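PDB 5NY5: 3,4-dihydroxybenzoate decarboxylase from Enterobacter cloacae, which decarboxylates 3,4-dihydroxybenzoate, probably to catechol, and carboxylates catechols at the para position in reverse, as a prenylated-flavin-dependent enzyme of the UbiD family. Local coordinates for residues E34-G43 with R53-K64. Residues are numbered along the deposited sequence; the frame is centred on the assembly and turned at random.
Sequences ELAGVYRHIG and RTGPAMMFNSVK
Tyr39 reaches Pro56, the residue just before strand 57-60, where Tyr39 OH donates a 2.9 Å hydrogen bond to Pro56 O. That oxygen lies at the edge of the phenol ring, and the donor is tilted 35° from the carbonyl plane. Tyr39 CE1 also rests 4.0 Å from CB of the selenomethionine Met58. The extended Met58 chain, with CG anti to the backbone N (chi1 -165°), carries SE past the Tyr39 ring to Ile42, whose side chain it crosses at about a right angle. Met58 SE lies 3.6 Å from Ile42 CD1. Further along, Leu35 sets CD1 over the centre of one face of Phe60, a CH-pi contact, while Val38 CG1 comes up at the edge of the same ring, 4.1 Å from Phe60 CZ. Helix 34-42 links the parallel neighbours, strands 22-25 and 57-60, as the crossover of a beta-alpha-beta unit in the N-terminal domain. At one end, Lys64 NZ forms a 3.1 Å salt bridge with Glu34 OE2, on its syn side but 24° out of the carboxylate plane; Asp30 N also bonds this oxygen. At the other, Arg53 lays its guanidinium face against His41 O, and Gly43 CA makes a 3.1 Å C-H...O contact with Arg53 O. Trp486 of a second subunit packs on Glu34, Val38 and Met58.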
loop_
_atom_site.group_PDB
_atom_site.type_symbol
_atom_site.label_atom_id
_atom_site.label_comp_id
_atom_site.label_asym_id
_atom_site.label_seq_id
_atom_site.Cartn_x
_atom_site.Cartn_y
_atom_site.Cartn_z
ATOM N N GLU A 34 -37.571 -22.730 -23.347
ATOM C CA GLU A 34 -36.959 -23.917 -23.942
ATOM C C GLU A 34 -36.057 -23.554 -25.113
ATOM O O GLU A 34 -34.972 -24.125 -25.269
ATOM C CB GLU A 34 -38.039 -24.903 -24.385
ATOM C CG GLU A 34 -37.538 -25.970 -25.346
ATOM C CD GLU A 34 -38.493 -27.138 -25.488
ATOM O OE1 GLU A 34 -38.434 -28.061 -24.649
ATOM O OE2 GLU A 34 -39.304 -27.134 -26.434
ATOM N N LEU A 35 -36.485 -22.597 -25.936
ATOM C CA LEU A 35 -35.694 -22.195 -27.094
ATOM C C LEU A 35 -34.298 -21.743 -26.682
ATOM O O LEU A 35 -33.291 -22.240 -27.201
ATOM C CB LEU A 35 -36.427 -21.089 -27.855
ATOM C CG LEU A 35 -35.835 -20.639 -29.188
ATOM C CD1 LEU A 35 -35.273 -21.829 -29.895
ATOM C CD2 LEU A 35 -36.896 -19.988 -30.055
ATOM N N ALA A 36 -34.216 -20.802 -25.739
ATOM C CA ALA A 36 -32.912 -20.320 -25.297
ATOM C C ALA A 36 -32.135 -21.412 -24.575
ATOM O O ALA A 36 -30.912 -21.513 -24.721
ATOM C CB ALA A 36 -33.079 -19.100 -24.393
ATOM N N GLY A 37 -32.831 -22.238 -23.791
ATOM C CA GLY A 37 -32.156 -23.312 -23.082
ATOM C C GLY A 37 -31.443 -24.271 -24.016
ATOM O O GLY A 37 -30.381 -24.802 -23.685
ATOM N N VAL A 38 -32.018 -24.502 -25.197
ATOM C CA VAL A 38 -31.378 -25.373 -26.178
ATOM C C VAL A 38 -30.119 -24.721 -26.729
ATOM O O VAL A 38 -29.038 -25.321 -26.732
ATOM C CB VAL A 38 -32.363 -25.728 -27.304
ATOM C CG1 VAL A 38 -31.642 -26.433 -28.438
ATOM C CG2 VAL A 38 -33.483 -26.594 -26.768
ATOM N N TYR A 39 -30.236 -23.479 -27.206
ATOM C CA TYR A 39 -29.089 -22.828 -27.825
ATOM C C TYR A 39 -28.002 -22.479 -26.819
ATOM O O TYR A 39 -26.869 -22.199 -27.226
ATOM C CB TYR A 39 -29.525 -21.570 -28.573
ATOM C CG TYR A 39 -28.467 -21.061 -29.521
ATOM C CD1 TYR A 39 -27.916 -21.899 -30.480
ATOM C CD2 TYR A 39 -28.016 -19.753 -29.459
ATOM C CE1 TYR A 39 -26.948 -21.450 -31.348
ATOM C CE2 TYR A 39 -27.047 -19.295 -30.325
ATOM C CZ TYR A 39 -26.517 -20.149 -31.268
ATOM O OH TYR A 39 -25.548 -19.703 -32.134
ATOM N N ARG A 40 -28.314 -22.487 -25.521
ATOM C CA ARG A 40 -27.276 -22.292 -24.515
ATOM C C ARG A 40 -26.191 -23.354 -24.632
ATOM O O ARG A 40 -25.003 -23.061 -24.457
ATOM C CB ARG A 40 -27.888 -22.309 -23.117
ATOM C CG ARG A 40 -26.863 -22.323 -22.005
ATOM C CD ARG A 40 -27.111 -23.467 -21.054
ATOM N NE ARG A 40 -26.211 -23.422 -19.909
ATOM C CZ ARG A 40 -26.480 -23.974 -18.733
ATOM N NH1 ARG A 40 -25.608 -23.883 -17.740
ATOM N NH2 ARG A 40 -27.629 -24.607 -18.548
ATOM N N HIS A 41 -26.581 -24.594 -24.934
ATOM C CA HIS A 41 -25.622 -25.676 -25.100
ATOM C C HIS A 41 -24.930 -25.651 -26.453
ATOM O O HIS A 41 -23.838 -26.211 -26.582
ATOM C CB HIS A 41 -26.309 -27.033 -24.931
ATOM C CG HIS A 41 -26.889 -27.258 -23.570
ATOM N ND1 HIS A 41 -26.132 -27.681 -22.500
ATOM C CD2 HIS A 41 -28.155 -27.133 -23.109
ATOM C CE1 HIS A 41 -26.905 -27.799 -21.435
ATOM N NE2 HIS A 41 -28.138 -27.473 -21.778
ATOM N N ILE A 42 -25.528 -25.019 -27.456
ATOM C CA ILE A 42 -25.086 -25.159 -28.838
ATOM C C ILE A 42 -24.236 -23.977 -29.293
ATOM O O ILE A 42 -23.182 -24.165 -29.901
ATOM C CB ILE A 42 -26.305 -25.377 -29.762
ATOM C CG1 ILE A 42 -26.868 -26.785 -29.539
ATOM C CG2 ILE A 42 -25.926 -25.165 -31.218
ATOM C CD1 ILE A 42 -28.180 -27.050 -30.220
ATOM N N GLY A 43 -24.661 -22.748 -29.010
ATOM C CA GLY A 43 -23.922 -21.618 -29.545
ATOM C C GLY A 43 -24.041 -20.285 -28.833
ATOM O O GLY A 43 -23.579 -19.268 -29.357
ATOM N N ARG A 53 -20.819 -22.807 -25.424
ATOM C CA ARG A 53 -19.749 -22.705 -26.406
ATOM C C ARG A 53 -20.259 -21.871 -27.570
ATOM O O ARG A 53 -21.451 -21.575 -27.671
ATOM C CB ARG A 53 -19.287 -24.080 -26.900
ATOM C CG ARG A 53 -20.391 -24.926 -27.520
ATOM C CD ARG A 53 -19.812 -26.146 -28.220
ATOM N NE ARG A 53 -20.846 -27.048 -28.718
ATOM C CZ ARG A 53 -21.226 -28.165 -28.102
ATOM N NH1 ARG A 53 -20.653 -28.524 -26.961
ATOM N NH2 ARG A 53 -22.175 -28.927 -28.630
ATOM N N THR A 54 -19.336 -21.494 -28.445
ATOM C CA THR A 54 -19.692 -20.925 -29.731
ATOM C C THR A 54 -19.823 -22.044 -30.749
ATOM O O THR A 54 -19.109 -23.049 -30.691
ATOM C CB THR A 54 -18.649 -19.913 -30.205
ATOM O OG1 THR A 54 -17.362 -20.538 -30.256
ATOM C CG2 THR A 54 -18.598 -18.718 -29.267
ATOM N N GLY A 55 -20.753 -21.868 -31.679
ATOM C CA GLY A 55 -20.990 -22.859 -32.697
ATOM C C GLY A 55 -21.711 -22.286 -33.896
ATOM O O GLY A 55 -21.481 -21.148 -34.309
ATOM N N PRO A 56 -22.600 -23.073 -34.483
ATOM C CA PRO A 56 -23.349 -22.591 -35.640
ATOM C C PRO A 56 -24.465 -21.657 -35.218
ATOM O O PRO A 56 -24.996 -21.735 -34.108
ATOM C CB PRO A 56 -23.913 -23.881 -36.246
ATOM C CG PRO A 56 -24.125 -24.750 -35.061
ATOM C CD PRO A 56 -22.993 -24.442 -34.106
ATOM N N ALA A 57 -24.808 -20.747 -36.120
ATOM C CA ALA A 57 -26.085 -20.073 -35.993
ATOM C C ALA A 57 -27.193 -21.091 -36.225
ATOM O O ALA A 57 -27.006 -22.092 -36.919
ATOM C CB ALA A 57 -26.186 -18.919 -36.984
HETATM N N MSE A 58 -28.348 -20.847 -35.624
HETATM C CA MSE A 58 -29.372 -21.878 -35.607
HETATM C C MSE A 58 -30.750 -21.380 -36.011
HETATM O O MSE A 58 -31.214 -20.345 -35.543
HETATM C CB MSE A 58 -29.442 -22.511 -34.222
HETATM C CG MSE A 58 -30.206 -23.811 -34.170
HETATM SE SE MSE A 58 -29.779 -24.795 -32.551
HETATM C CE MSE A 58 -30.885 -26.369 -32.853
HETATM N N MSE A 59 -31.395 -22.143 -36.886
HETATM C CA MSE A 59 -32.754 -21.859 -37.315
HETATM C C MSE A 59 -33.711 -22.903 -36.761
HETATM O O MSE A 59 -33.556 -24.095 -37.014
HETATM C CB MSE A 59 -32.844 -21.827 -38.841
HETATM C CG MSE A 59 -34.239 -21.552 -39.371
HETATM SE SE MSE A 59 -34.708 -19.665 -39.303
HETATM C CE MSE A 59 -33.475 -19.029 -40.667
ATOM N N PHE A 60 -34.701 -22.454 -36.002
ATOM C CA PHE A 60 -35.725 -23.334 -35.449
ATOM C C PHE A 60 -36.956 -23.218 -36.340
ATOM O O PHE A 60 -37.711 -22.249 -36.250
ATOM C CB PHE A 60 -36.030 -22.965 -34.001
ATOM C CG PHE A 60 -34.894 -23.240 -33.056
ATOM C CD1 PHE A 60 -34.892 -24.381 -32.270
ATOM C CD2 PHE A 60 -33.824 -22.364 -32.958
ATOM C CE1 PHE A 60 -33.850 -24.640 -31.399
ATOM C CE2 PHE A 60 -32.777 -22.618 -32.087
ATOM C CZ PHE A 60 -32.792 -23.757 -31.306
ATOM N N ASN A 61 -37.150 -24.215 -37.208
ATOM C CA ASN A 61 -38.234 -24.187 -38.184
ATOM C C ASN A 61 -39.577 -24.597 -37.596
ATOM O O ASN A 61 -40.616 -24.280 -38.186
ATOM C CB ASN A 61 -37.902 -25.100 -39.367
ATOM C CG ASN A 61 -36.856 -24.506 -40.287
ATOM O OD1 ASN A 61 -36.819 -23.295 -40.503
ATOM N ND2 ASN A 61 -36.000 -25.357 -40.840
ATOM N N SER A 62 -39.584 -25.293 -36.464
ATOM C CA SER A 62 -40.811 -25.773 -35.838
ATOM C C SER A 62 -40.965 -25.091 -34.486
ATOM O O SER A 62 -40.272 -25.442 -33.524
ATOM C CB SER A 62 -40.790 -27.292 -35.690
ATOM O OG SER A 62 -41.938 -27.751 -35.003
ATOM N N VAL A 63 -41.873 -24.125 -34.412
ATOM C CA VAL A 63 -42.138 -23.366 -33.196
ATOM C C VAL A 63 -43.485 -23.816 -32.654
ATOM O O VAL A 63 -44.497 -23.751 -33.361
ATOM C CB VAL A 63 -42.124 -21.854 -33.460
ATOM C CG1 VAL A 63 -42.308 -21.086 -32.165
ATOM C CG2 VAL A 63 -40.834 -21.449 -34.152
ATOM N N LYS A 64 -43.498 -24.278 -31.405
ATOM C CA LYS A 64 -44.733 -24.757 -30.799
ATOM C C LYS A 64 -45.766 -23.642 -30.748
ATOM O O LYS A 64 -45.488 -22.541 -30.265
ATOM C CB LYS A 64 -44.466 -25.290 -29.392
ATOM C CG LYS A 64 -43.560 -26.507 -29.332
ATOM C CD LYS A 64 -43.342 -26.940 -27.889
ATOM C CE LYS A 64 -42.350 -28.086 -27.787
ATOM N NZ LYS A 64 -42.096 -28.462 -26.368
#